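Local coordinates for phosphoserine aminotransferase (Bacillus alcalophilus, PDB 1W23), which catalyses the reversible, pyridoxal-phosphate-dependent transamination that converts 3-phosphohydroxypyruvate to phosphoserine, with glutamate as amino donor, in serine biosynthesis, at residues D276-S281 / M297-N302; Q311-A316 / G331-S336; K317-V322 / R350-Q355; A335-A340 / D344-L349. All blocks are in the same frame, centred on the assembly; numbering follows the deposited sequence. Where two conformers were deposited one is given.

Contact 1. Residues D276-S281 / M297-N302; sequences DTIDES and MNVTFN
The ring of F301 is met obliquely by the CD1 methyl of I278, which comes to the root of the ring. I278 CD1 is 4.0 Å from F301 CB and 4.2 Å from F301 CG and CD2. C333 and F312 also pack against this phenylalanine. The CG of F301 sits between its backbone N and carbonyl carbon (chi1 59°), which puts it next to the I278 methyl.

The same I278 methyl also meets V299. I278 CD1 lies 3.9 Å from V299 CG1. The two side chains run past each other in opposite directions. The outer part of I278 is extended (chi2 168°), and this carries CD1 from the helix to the strand. V299 and F301 are two residues apart and both turn to the helix. T300 between them points away. One methyl therefore fills the angle between two neighbours on the strand. The contact is apolar and buried.

Next to I278 the chain is tied by S281. S281 OG bonds to I278 O at 2.7 Å, and S281 N bonds to the same oxygen at 3.1 Å. This carbonyl thus has two donors from one serine.

Strand 298-302 is the middle strand of a three-stranded antiparallel sheet in the small domain of this fold-type I enzyme. Its backbone bonds to strand 333-336 through V299 and F301. T300 pairs with H288, and N302 with V286. Helix 259-279 lies on the sheet here beside helix 343-359, where M353 touches both I278 and F301.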
loop_
_atom_site.group_PDB
_atom_site.type_symbol
_atom_site.label_atom_id
_atom_site.label_comp_id
_atom_site.label_asym_id
_atom_site.label_seq_id
_atom_site.Cartn_x
_atom_site.Cartn_y
_atom_site.Cartn_z
ATOM N N ASP A 276 -0.277 -29.269 22.865
ATOM C CA ASP A 276 -0.547 -30.529 23.566
ATOM C C ASP A 276 -0.403 -31.712 22.593
ATOM O O ASP A 276 0.074 -32.795 22.986
ATOM C CB ASP A 276 -1.924 -30.502 24.203
ATOM C CG ASP A 276 -2.059 -29.727 25.453
ATOM O OD1 ASP A 276 -1.062 -29.259 26.028
ATOM O OD2 ASP A 276 -3.214 -29.607 25.950
ATOM N N THR A 277 -0.846 -31.526 21.355
ATOM C CA THR A 277 -0.744 -32.618 20.365
ATOM C C THR A 277 0.726 -32.967 20.137
ATOM O O THR A 277 1.124 -34.136 20.052
ATOM C CB THR A 277 -1.420 -32.239 19.069
ATOM O OG1 THR A 277 -2.799 -31.849 19.314
ATOM C CG2 THR A 277 -1.474 -33.370 18.085
ATOM N N ILE A 278 1.577 -31.939 20.002
ATOM C CA ILE A 278 3.001 -32.164 19.876
ATOM C C ILE A 278 3.558 -32.883 21.096
ATOM O O ILE A 278 4.292 -33.901 20.998
ATOM C CB ILE A 278 3.741 -30.811 19.615
ATOM C CG1 ILE A 278 3.349 -30.255 18.234
ATOM C CG2 ILE A 278 5.251 -30.955 19.756
ATOM C CD1 ILE A 278 3.811 -28.798 18.031
ATOM N N ASP A 279 3.236 -32.372 22.280
ATOM C CA ASP A 279 3.813 -32.879 23.512
ATOM C C ASP A 279 3.360 -34.300 23.816
ATOM O O ASP A 279 4.135 -35.048 24.419
ATOM C CB ASP A 279 3.525 -31.909 24.665
ATOM C CG ASP A 279 4.225 -30.586 24.502
ATOM O OD1 ASP A 279 5.210 -30.497 23.738
ATOM O OD2 ASP A 279 3.810 -29.628 25.200
ATOM N N GLU A 280 2.156 -34.679 23.390
ATOM C CA GLU A 280 1.599 -36.018 23.601
ATOM C C GLU A 280 2.056 -37.005 22.558
ATOM O O GLU A 280 1.686 -38.198 22.604
ATOM C CB GLU A 280 0.061 -35.920 23.584
ATOM C CG GLU A 280 -0.614 -35.166 24.734
ATOM C CD GLU A 280 -2.045 -34.711 24.451
ATOM O OE1 GLU A 280 -2.669 -34.008 25.272
ATOM O OE2 GLU A 280 -2.622 -35.012 23.358
ATOM N N SER A 281 2.857 -36.598 21.573
ATOM C CA SER A 281 3.203 -37.421 20.407
ATOM C C SER A 281 4.435 -38.305 20.584
ATOM O O SER A 281 4.869 -38.966 19.622
ATOM C CB SER A 281 3.411 -36.558 19.167
ATOM O OG SER A 281 4.686 -35.885 19.179
ATOM N N MET A 297 1.247 -17.493 18.213
ATOM C CA MET A 297 0.860 -17.060 16.874
ATOM C C MET A 297 1.363 -17.967 15.735
ATOM O O MET A 297 0.660 -18.123 14.738
ATOM C CB MET A 297 1.381 -15.624 16.648
ATOM C CG MET A 297 0.742 -14.593 17.548
ATOM S SD MET A 297 -0.951 -14.097 17.124
ATOM C CE MET A 297 -1.973 -15.063 18.246
ATOM N N ASN A 298 2.579 -18.530 15.885
ATOM C CA ASN A 298 3.159 -19.382 14.869
ATOM C C ASN A 298 3.772 -20.600 15.539
ATOM O O ASN A 298 4.698 -20.463 16.297
ATOM C CB ASN A 298 4.238 -18.668 14.030
ATOM C CG ASN A 298 3.744 -17.368 13.432
ATOM O OD1 ASN A 298 3.977 -16.298 14.030
ATOM N ND2 ASN A 298 3.131 -17.387 12.253
ATOM N N VAL A 299 3.208 -21.793 15.258
ATOM C CA VAL A 299 3.667 -23.035 15.884
ATOM C C VAL A 299 4.531 -23.787 14.887
ATOM O O VAL A 299 4.045 -24.269 13.848
ATOM C CB VAL A 299 2.478 -23.899 16.342
ATOM C CG1 VAL A 299 3.010 -25.170 16.979
ATOM C CG2 VAL A 299 1.538 -23.154 17.266
ATOM N N THR A 300 5.818 -23.885 15.196
ATOM C CA THR A 300 6.796 -24.481 14.279
ATOM C C THR A 300 7.206 -25.869 14.754
ATOM O O THR A 300 7.507 -26.086 15.952
ATOM C CB THR A 300 8.003 -23.545 14.121
ATOM O OG1 THR A 300 8.502 -23.248 15.421
ATOM C CG2 THR A 300 7.622 -22.273 13.373
ATOM N N PHE A 301 7.240 -26.850 13.835
ATOM C CA PHE A 301 7.559 -28.209 14.255
ATOM C C PHE A 301 8.039 -29.013 13.035
ATOM O O PHE A 301 7.819 -28.656 11.893
ATOM C CB PHE A 301 6.398 -28.919 14.924
ATOM C CG PHE A 301 5.137 -29.057 14.093
ATOM C CD1 PHE A 301 4.891 -30.259 13.411
ATOM C CD2 PHE A 301 4.210 -28.049 13.967
ATOM C CE1 PHE A 301 3.750 -30.436 12.639
ATOM C CE2 PHE A 301 3.043 -28.251 13.218
ATOM C CZ PHE A 301 2.834 -29.444 12.570
ATOM N N ASN A 302 8.700 -30.131 13.358
ATOM C CA ASN A 302 9.174 -31.107 12.365
ATOM C C ASN A 302 8.739 -32.500 12.801
ATOM O O ASN A 302 8.588 -32.763 13.994
ATOM C CB ASN A 302 10.723 -31.097 12.247
ATOM C CG ASN A 302 11.255 -29.940 11.482
ATOM O OD1 ASN A 302 11.389 -30.058 10.239
ATOM N ND2 ASN A 302 11.562 -28.829 12.147
#

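Contact 2. Residues Q311-A316 / G331-S336; sequences QFLAKA and GGCRAS
C333, L313 and F312 carry this contact, and C333 is its centre. The thiol of C333 meets both helix side chains. C333 SG lies 3.8 Å from L313 CD2 and 3.9 Å from F312 CD2. It stands anti to its own carbonyl carbon (chi1 -52°), a setting that sends the sulfur out from the strand to the helix.

L313 uses both of its methyls. CD2 touches the sulfur. CD1 goes to the backbone instead, with L313 CD1 3.7 Å from G332 O. The branch point joins in, since L313 CG is 4.0 Å from C333 SG.

The F312 ring takes the sulfur at a slant. C333 SG is 5.0 Å from the centroid of the F312 ring, 71° off the ring normal. This is an oblique cysteine sulfur-aromatic contact. The nearest ring atoms are F312 CD2 and CE2, the latter at 4.1 Å from C333 SG.

In the small domain, helix 306-318 here lies on a three-stranded antiparallel sheet. Strand 333-336 is an outermost strand of that sheet within the chain. The backbone of R334 bonds to L324, and that of G332 to G326. C333 faces the helix layer, while R334 points the other way, and its NH1 bonds to the carbonyl of T152, a residue of the cofactor pocket.

G332 leads into the strand with positive phi (59°), which glycine adopts easily. F312 also reaches helix 343-359, where its ring meets that of F356 edge-to-face and its side chain packs on L352 and M353.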
loop_
_atom_site.group_PDB
_atom_site.type_symbol
_atom_site.label_atom_id
_atom_site.label_comp_id
_atom_site.label_asym_id
_atom_site.label_seq_id
_atom_site.Cartn_x
_atom_site.Cartn_y
_atom_site.Cartn_z
ATOM N N GLN A 311 5.456 -36.204 3.591
ATOM C CA GLN A 311 4.258 -37.010 3.571
ATOM C C GLN A 311 3.161 -36.349 4.388
ATOM O O GLN A 311 1.986 -36.306 3.955
ATOM C CB GLN A 311 4.578 -38.412 4.084
ATOM C CG GLN A 311 5.430 -39.224 3.126
ATOM C CD GLN A 311 6.059 -40.432 3.824
ATOM O OE1 GLN A 311 5.755 -40.780 4.960
ATOM N NE2 GLN A 311 6.971 -41.048 3.072
ATOM N N PHE A 312 3.510 -35.831 5.561
ATOM C CA PHE A 312 2.511 -35.112 6.404
ATOM C C PHE A 312 1.965 -33.911 5.690
ATOM O O PHE A 312 0.768 -33.680 5.663
ATOM C CB PHE A 312 3.211 -34.742 7.737
ATOM C CG PHE A 312 2.318 -33.871 8.599
ATOM C CD1 PHE A 312 1.246 -34.382 9.286
ATOM C CD2 PHE A 312 2.579 -32.525 8.689
ATOM C CE1 PHE A 312 0.423 -33.536 10.047
ATOM C CE2 PHE A 312 1.754 -31.709 9.434
ATOM C CZ PHE A 312 0.668 -32.201 10.105
ATOM N N LEU A 313 2.860 -33.073 5.129
ATOM C CA LEU A 313 2.401 -31.838 4.477
ATOM C C LEU A 313 1.540 -32.153 3.257
ATOM O O LEU A 313 0.557 -31.463 2.957
ATOM C CB LEU A 313 3.581 -30.941 4.123
ATOM C CG LEU A 313 4.256 -30.289 5.347
ATOM C CD1 LEU A 313 5.581 -29.675 4.935
ATOM C CD2 LEU A 313 3.323 -29.264 5.990
ATOM N N ALA A 314 1.859 -33.247 2.533
ATOM C CA ALA A 314 1.038 -33.651 1.401
ATOM C C ALA A 314 -0.344 -34.128 1.849
ATOM O O ALA A 314 -1.333 -33.792 1.200
ATOM C CB ALA A 314 1.746 -34.741 0.564
ATOM N N LYS A 315 -0.400 -34.849 2.933
ATOM C CA LYS A 315 -1.682 -35.306 3.452
ATOM C C LYS A 315 -2.487 -34.119 3.914
ATOM O O LYS A 315 -3.703 -34.026 3.692
ATOM C CB LYS A 315 -1.450 -36.304 4.602
ATOM C CG LYS A 315 -2.708 -36.868 5.194
ATOM C CD LYS A 315 -3.437 -37.721 4.196
ATOM C CE LYS A 315 -4.652 -38.320 4.878
ATOM N NZ LYS A 315 -5.539 -38.993 3.882
ATOM N N ALA A 316 -1.842 -33.179 4.600
ATOM C CA ALA A 316 -2.536 -31.979 5.077
ATOM C C ALA A 316 -3.146 -31.236 3.887
ATOM O O ALA A 316 -4.307 -30.825 3.915
ATOM C CB ALA A 316 -1.563 -31.104 5.843
ATOM N N GLY A 331 12.255 -24.802 6.402
ATOM C CA GLY A 331 11.632 -26.101 6.259
ATOM C C GLY A 331 10.697 -26.418 7.416
ATOM O O GLY A 331 10.196 -25.597 8.146
ATOM N N GLY A 332 10.425 -27.744 7.563
ATOM C CA GLY A 332 9.467 -28.247 8.499
ATOM C C GLY A 332 8.070 -27.704 8.255
ATOM O O GLY A 332 7.650 -27.486 7.108
ATOM N N CYS A 333 7.323 -27.516 9.351
ATOM C CA CYS A 333 5.922 -27.173 9.330
ATOM C C CYS A 333 5.701 -25.907 10.165
ATOM O O CYS A 333 6.432 -25.678 11.152
ATOM C CB CYS A 333 5.058 -28.295 9.919
ATOM S SG CYS A 333 5.387 -29.907 9.156
ATOM N N ARG A 334 4.704 -25.129 9.829
ATOM C CA ARG A 334 4.366 -23.927 10.592
ATOM C C ARG A 334 2.862 -23.758 10.534
ATOM O O ARG A 334 2.298 -23.531 9.482
ATOM C CB ARG A 334 5.047 -22.682 10.028
ATOM C CG ARG A 334 4.680 -21.416 10.789
ATOM C CD ARG A 334 5.524 -20.217 10.378
ATOM N NE ARG A 334 5.442 -19.953 8.937
ATOM C CZ ARG A 334 5.963 -18.871 8.372
ATOM N NH1 ARG A 334 6.578 -17.951 9.086
ATOM N NH2 ARG A 334 5.858 -18.743 7.023
ATOM N N ALA A 335 2.211 -23.881 11.710
ATOM C CA ALA A 335 0.778 -23.631 11.833
ATOM C C ALA A 335 0.606 -22.186 12.349
ATOM O O ALA A 335 0.898 -21.918 13.532
ATOM C CB ALA A 335 0.111 -24.623 12.789
ATOM N N SER A 336 0.190 -21.268 11.489
ATOM C CA SER A 336 -0.046 -19.880 11.889
ATOM C C SER A 336 -1.480 -19.777 12.381
ATOM O O SER A 336 -2.419 -20.161 11.697
ATOM C CB SER A 336 0.252 -18.939 10.747
ATOM O OG SER A 336 1.621 -18.999 10.366
#

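Contact 3. Residues K317-V322 / R350-Q355; sequences KEQGFV and RELMIQ
L352 meets F321 just beyond a Schellman motif, the turn that ends helix 306-318. G320 has positive phi (97°) there. G320 N bonds back to K317 O, and F321 N to A316 O at 3.0 Å. The chain then enters short strand 321-322, which pairs in parallel with strand 5-6.

The main interaction is CH-pi. The CD2 methyl of L352 stands over one face of the F321 ring, 4.1 Å from the ring centroid and 19° off the normal. It is shifted toward the rim, with F321 CE1 nearest at 3.9 Å from L352 CD2. The two side chains come from opposite directions. The ring also touches A348 and L349, one turn back along the leucine's helix.

Aliphatic packing adds Q319. Its chain bends at chi2, and Q319 CG lies 4.0 Å from L352 CD1, the two side chains crossing at an angle. Q319 CB sits at the edge of the F321 ring, in its plane. V322 packs on M34 of the second subunit.

The polar bond stays within segment 317-322. Q319 NE2 donates to E318 OE1 at 3.0 Å, almost straight at 175°, meeting the oxygen from above the carboxylate plane. K315 NZ forms a salt bridge to that same E318 OE1.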
loop_
_atom_site.group_PDB
_atom_site.type_symbol
_atom_site.label_atom_id
_atom_site.label_comp_id
_atom_site.label_asym_id
_atom_site.label_seq_id
_atom_site.Cartn_x
_atom_site.Cartn_y
_atom_site.Cartn_z
ATOM N N LYS A 317 -2.393 -31.058 2.812
ATOM C CA LYS A 317 -2.910 -30.357 1.655
ATOM C C LYS A 317 -4.110 -31.084 1.064
ATOM O O LYS A 317 -5.130 -30.450 0.692
ATOM C CB LYS A 317 -1.813 -30.151 0.598
ATOM C CG LYS A 317 -2.154 -29.256 -0.574
ATOM C CD LYS A 317 -0.984 -29.077 -1.561
ATOM C CE LYS A 317 -1.062 -27.784 -2.347
ATOM N NZ LYS A 317 0.112 -27.446 -3.213
ATOM N N GLU A 318 -4.030 -32.431 0.967
ATOM C CA GLU A 318 -5.114 -33.260 0.459
ATOM C C GLU A 318 -6.363 -33.057 1.295
ATOM O O GLU A 318 -7.475 -33.101 0.737
ATOM C CB GLU A 318 -4.662 -34.730 0.457
ATOM C CG GLU A 318 -5.685 -35.713 -0.051
ATOM C CD GLU A 318 -6.355 -36.605 0.943
ATOM O OE1 GLU A 318 -5.812 -37.042 1.974
ATOM O OE2 GLU A 318 -7.558 -36.905 0.634
ATOM N N GLN A 319 -6.237 -32.896 2.604
ATOM C CA GLN A 319 -7.309 -32.754 3.542
ATOM C C GLN A 319 -7.828 -31.327 3.697
ATOM O O GLN A 319 -8.714 -31.092 4.468
ATOM C CB GLN A 319 -6.901 -33.348 4.898
ATOM C CG GLN A 319 -6.704 -34.841 4.867
ATOM C CD GLN A 319 -8.064 -35.548 4.713
ATOM O OE1 GLN A 319 -8.988 -35.290 5.509
ATOM N NE2 GLN A 319 -8.163 -36.420 3.710
ATOM N N GLY A 320 -7.309 -30.368 2.903
ATOM C CA GLY A 320 -7.860 -29.003 2.897
ATOM C C GLY A 320 -7.141 -28.031 3.744
ATOM O O GLY A 320 -7.571 -26.867 3.797
ATOM N N PHE A 321 -6.002 -28.409 4.343
ATOM C CA PHE A 321 -5.203 -27.468 5.130
ATOM C C PHE A 321 -4.330 -26.611 4.185
ATOM O O PHE A 321 -3.667 -27.134 3.283
ATOM C CB PHE A 321 -4.283 -28.209 6.112
ATOM C CG PHE A 321 -5.068 -28.938 7.173
ATOM C CD1 PHE A 321 -5.633 -30.171 6.967
ATOM C CD2 PHE A 321 -5.249 -28.345 8.429
ATOM C CE1 PHE A 321 -6.379 -30.792 7.940
ATOM C CE2 PHE A 321 -6.020 -28.946 9.381
ATOM C CZ PHE A 321 -6.585 -30.183 9.136
ATOM N N VAL A 322 -4.344 -25.308 4.427
ATOM C CA VAL A 322 -3.613 -24.329 3.600
ATOM C C VAL A 322 -2.553 -23.662 4.453
ATOM O O VAL A 322 -2.832 -23.187 5.557
ATOM C CB VAL A 322 -4.617 -23.262 3.046
ATOM C CG1 VAL A 322 -3.889 -22.217 2.259
ATOM C CG2 VAL A 322 -5.658 -23.945 2.169
ATOM N N ARG A 350 -5.246 -30.956 15.010
ATOM C CA ARG A 350 -4.947 -32.006 16.006
ATOM C C ARG A 350 -5.396 -33.367 15.473
ATOM O O ARG A 350 -4.636 -34.352 15.568
ATOM C CB ARG A 350 -5.616 -31.672 17.333
ATOM C CG ARG A 350 -5.665 -32.840 18.290
ATOM C CD ARG A 350 -6.173 -32.404 19.667
ATOM N NE ARG A 350 -6.313 -33.455 20.634
ATOM C CZ ARG A 350 -5.333 -33.861 21.439
ATOM N NH1 ARG A 350 -4.102 -33.311 21.421
ATOM N NH2 ARG A 350 -5.662 -34.870 22.266
ATOM N N GLU A 351 -6.593 -33.473 14.940
ATOM C CA GLU A 351 -7.099 -34.754 14.474
ATOM C C GLU A 351 -6.251 -35.288 13.312
ATOM O O GLU A 351 -5.917 -36.486 13.246
ATOM C CB GLU A 351 -8.594 -34.575 14.076
ATOM C CG GLU A 351 -9.453 -34.386 15.351
ATOM C CD GLU A 351 -10.879 -34.037 15.163
ATOM O OE1 GLU A 351 -11.657 -33.896 16.157
ATOM O OE2 GLU A 351 -11.328 -33.900 13.991
ATOM N N LEU A 352 -5.862 -34.416 12.375
ATOM C CA LEU A 352 -4.970 -34.814 11.293
ATOM C C LEU A 352 -3.669 -35.348 11.850
ATOM O O LEU A 352 -3.156 -36.389 11.409
ATOM C CB LEU A 352 -4.698 -33.592 10.408
ATOM C CG LEU A 352 -3.676 -33.741 9.281
ATOM C CD1 LEU A 352 -4.328 -34.183 7.985
ATOM C CD2 LEU A 352 -2.991 -32.436 8.893
ATOM N N MET A 353 -3.098 -34.609 12.793
ATOM C CA MET A 353 -1.813 -34.981 13.374
ATOM C C MET A 353 -1.875 -36.329 14.099
ATOM O O MET A 353 -0.952 -37.174 13.997
ATOM C CB MET A 353 -1.296 -33.891 14.313
ATOM C CG MET A 353 -0.849 -32.639 13.560
ATOM S SD MET A 353 -0.456 -31.211 14.567
ATOM C CE MET A 353 1.155 -31.699 15.269
ATOM N N ILE A 354 -2.932 -36.557 14.861
ATOM C CA ILE A 354 -3.076 -37.822 15.596
ATOM C C ILE A 354 -3.225 -38.966 14.614
ATOM O O ILE A 354 -2.582 -40.007 14.737
ATOM C CB ILE A 354 -4.235 -37.746 16.597
ATOM C CG1 ILE A 354 -3.906 -36.784 17.733
ATOM C CG2 ILE A 354 -4.574 -39.159 17.142
ATOM C CD1 ILE A 354 -5.065 -36.452 18.617
ATOM N N GLN A 355 -4.082 -38.784 13.614
ATOM C CA GLN A 355 -4.313 -39.849 12.641
ATOM C C GLN A 355 -3.051 -40.161 11.854
ATOM O O GLN A 355 -2.730 -41.340 11.621
ATOM C CB GLN A 355 -5.504 -39.479 11.727
ATOM C CG GLN A 355 -5.809 -40.518 10.629
ATOM C CD GLN A 355 -6.867 -40.069 9.623
ATOM O OE1 GLN A 355 -7.933 -39.518 9.930
ATOM N NE2 GLN A 355 -6.584 -40.242 8.344
#

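Contact 4. Residues A335-A340 / D344-L349; sequences ASIYNA and DACIAL. With MG (magnesium ion), chain E.
A335 opens the contact with L349. This is a β-strand-turn-α-helix unit of the small domain: strand 333-336 ends, the chain turns, and helix 343-359 runs back over the sheet. A335 points to the helix, and A335 CB lies 3.7 Å from L349 CD2. L349 has its CG anti to the backbone N (chi1 179°), which brings this methyl down onto the strand.

S336 takes no part, and its OG bonds to N298 ND2 on the adjacent strand. I337 turns to the helix and also packs on A271 and I274 of helix 259-279. Its CG2 branch does the touching: I337 CG2 is 3.8 Å from C346 SG. This is an apolar contact with the thiol, one turn of helix before L349. The four touching residues are all buried.

From Y338 on, the chain leaves the helix and passes near the cofactor site. Y338 packs on T152 and K196, the cofactor-attachment lysine, which is not joined to the cofactor in this structure.

The first turn of helix 343-359 carries a magnesium ion on D344. Here the residue also touches a crystal neighbour. D344 OD2 binds the magnesium at 2.1 Å, while D344 OD1 stays 3.5 Å from it, so the carboxylate binds through one oxygen. Water 2 binds the metal at 2.0 Å. Water 1 binds the magnesium at 2.1 Å and donates a hydrogen bond to D344 OD1 at 2.7 Å.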
loop_
_atom_site.group_PDB
_atom_site.type_symbol
_atom_site.label_atom_id
_atom_site.label_comp_id
_atom_site.label_asym_id
_atom_site.label_seq_id
_atom_site.Cartn_x
_atom_site.Cartn_y
_atom_site.Cartn_z
ATOM N N ALA A 335 2.211 -23.881 11.710
ATOM C CA ALA A 335 0.778 -23.631 11.833
ATOM C C ALA A 335 0.606 -22.186 12.349
ATOM O O ALA A 335 0.898 -21.918 13.532
ATOM C CB ALA A 335 0.111 -24.623 12.789
ATOM N N SER A 336 0.190 -21.268 11.489
ATOM C CA SER A 336 -0.046 -19.880 11.889
ATOM C C SER A 336 -1.480 -19.777 12.381
ATOM O O SER A 336 -2.419 -20.161 11.697
ATOM C CB SER A 336 0.252 -18.939 10.747
ATOM O OG SER A 336 1.621 -18.999 10.366
ATOM N N ILE A 337 -1.604 -19.311 13.632
ATOM C CA ILE A 337 -2.828 -19.309 14.414
ATOM C C ILE A 337 -3.108 -17.919 14.984
ATOM O O ILE A 337 -3.350 -17.698 16.150
ATOM C CB ILE A 337 -2.786 -20.420 15.499
ATOM C CG1 ILE A 337 -1.531 -20.366 16.367
ATOM C CG2 ILE A 337 -2.961 -21.777 14.852
ATOM C CD1 ILE A 337 -1.609 -21.283 17.590
ATOM N N TYR A 338 -3.067 -16.928 14.083
ATOM C CA TYR A 338 -3.392 -15.554 14.392
ATOM C C TYR A 338 -4.800 -15.418 14.918
ATOM O O TYR A 338 -5.593 -16.373 14.883
ATOM C CB TYR A 338 -3.211 -14.725 13.110
ATOM C CG TYR A 338 -1.820 -14.821 12.512
ATOM C CD1 TYR A 338 -1.646 -15.159 11.181
ATOM C CD2 TYR A 338 -0.677 -14.579 13.225
ATOM C CE1 TYR A 338 -0.417 -15.242 10.606
ATOM C CE2 TYR A 338 0.570 -14.639 12.666
ATOM C CZ TYR A 338 0.707 -14.961 11.339
ATOM O OH TYR A 338 1.992 -15.048 10.806
ATOM N N ASN A 339 -5.160 -14.225 15.367
ATOM C CA ASN A 339 -6.434 -13.996 16.075
ATOM C C ASN A 339 -7.644 -14.633 15.376
ATOM O O ASN A 339 -8.483 -15.226 16.059
ATOM C CB ASN A 339 -6.705 -12.502 16.122
ATOM C CG ASN A 339 -5.871 -11.705 17.112
ATOM O OD1 ASN A 339 -5.130 -12.256 17.921
ATOM N ND2 ASN A 339 -6.007 -10.376 17.066
ATOM N N ALA A 340 -7.749 -14.472 14.061
ATOM C CA ALA A 340 -8.966 -14.886 13.357
ATOM C C ALA A 340 -9.011 -16.353 12.969
ATOM O O ALA A 340 -10.050 -16.803 12.473
ATOM C CB ALA A 340 -9.192 -14.019 12.144
ATOM N N ASP A 344 -11.992 -24.407 15.622
ATOM C CA ASP A 344 -12.229 -25.689 14.954
ATOM C C ASP A 344 -11.164 -26.020 13.905
ATOM O O ASP A 344 -10.994 -27.213 13.647
ATOM C CB ASP A 344 -13.642 -25.826 14.420
ATOM C CG ASP A 344 -14.112 -24.885 13.377
ATOM O OD1 ASP A 344 -13.335 -23.999 12.948
ATOM O OD2 ASP A 344 -15.319 -25.003 12.978
ATOM N N ALA A 345 -10.451 -25.030 13.384
ATOM C CA ALA A 345 -9.331 -25.369 12.496
ATOM C C ALA A 345 -8.211 -26.043 13.294
ATOM O O ALA A 345 -7.537 -26.947 12.794
ATOM C CB ALA A 345 -8.840 -24.155 11.764
ATOM N N CYS A 346 -7.981 -25.557 14.520
ATOM C CA CYS A 346 -6.972 -26.133 15.383
ATOM C C CYS A 346 -7.369 -27.547 15.812
ATOM O O CYS A 346 -6.499 -28.430 15.876
ATOM C CB CYS A 346 -6.743 -25.207 16.581
ATOM S SG CYS A 346 -6.072 -23.581 16.110
ATOM N N ILE A 347 -8.646 -27.747 16.153
ATOM C CA ILE A 347 -9.127 -29.111 16.449
ATOM C C ILE A 347 -8.908 -29.997 15.250
ATOM O O ILE A 347 -8.465 -31.152 15.403
ATOM C CB ILE A 347 -10.585 -29.032 16.884
ATOM C CG1 ILE A 347 -10.793 -28.219 18.172
ATOM C CG2 ILE A 347 -11.177 -30.445 16.964
ATOM C CD1 ILE A 347 -12.207 -27.844 18.566
ATOM N N ALA A 348 -9.219 -29.542 14.031
ATOM C CA ALA A 348 -9.036 -30.338 12.827
ATOM C C ALA A 348 -7.543 -30.697 12.639
ATOM O O ALA A 348 -7.206 -31.827 12.261
ATOM C CB ALA A 348 -9.608 -29.643 11.602
ATOM N N LEU A 349 -6.652 -29.719 12.880
ATOM C CA LEU A 349 -5.221 -29.985 12.775
ATOM C C LEU A 349 -4.789 -31.056 13.772
ATOM O O LEU A 349 -4.018 -31.966 13.407
ATOM C CB LEU A 349 -4.431 -28.689 12.913
ATOM C CG LEU A 349 -2.903 -28.853 12.854
ATOM C CD1 LEU A 349 -2.463 -29.436 11.531
ATOM C CD2 LEU A 349 -2.222 -27.513 13.074
HETATM MG MG MG E . -16.687 -23.725 12.115
HETATM O O HOH W 1 -15.093 -22.332 11.825
HETATM O O HOH W 2 -16.384 -24.491 10.319
#

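In the fold
Contacts 1, 2 and 4 are buried and lie on one small antiparallel sheet. Contact 3 is only partly buried and joins the end of helix 306-318 and the short strand after it to the body of helix 343-359. Strand 333-336 serves contacts 2 and 4, helix 306-318 serves contacts 2 and 3, and helix 343-359 serves contacts 3 and 4. Strands 298-302 and 333-336 tie contact 1 to contacts 2 and 4 by backbone bonds. The chemistry shifts with place. Contact 1 is purely aliphatic and aromatic, contacts 2 and 4 each add a cysteine sulfur, and contact 3 has a methyl on a ring. R350 reaches E280 by a salt bridge, linking contact 3 to contact 1.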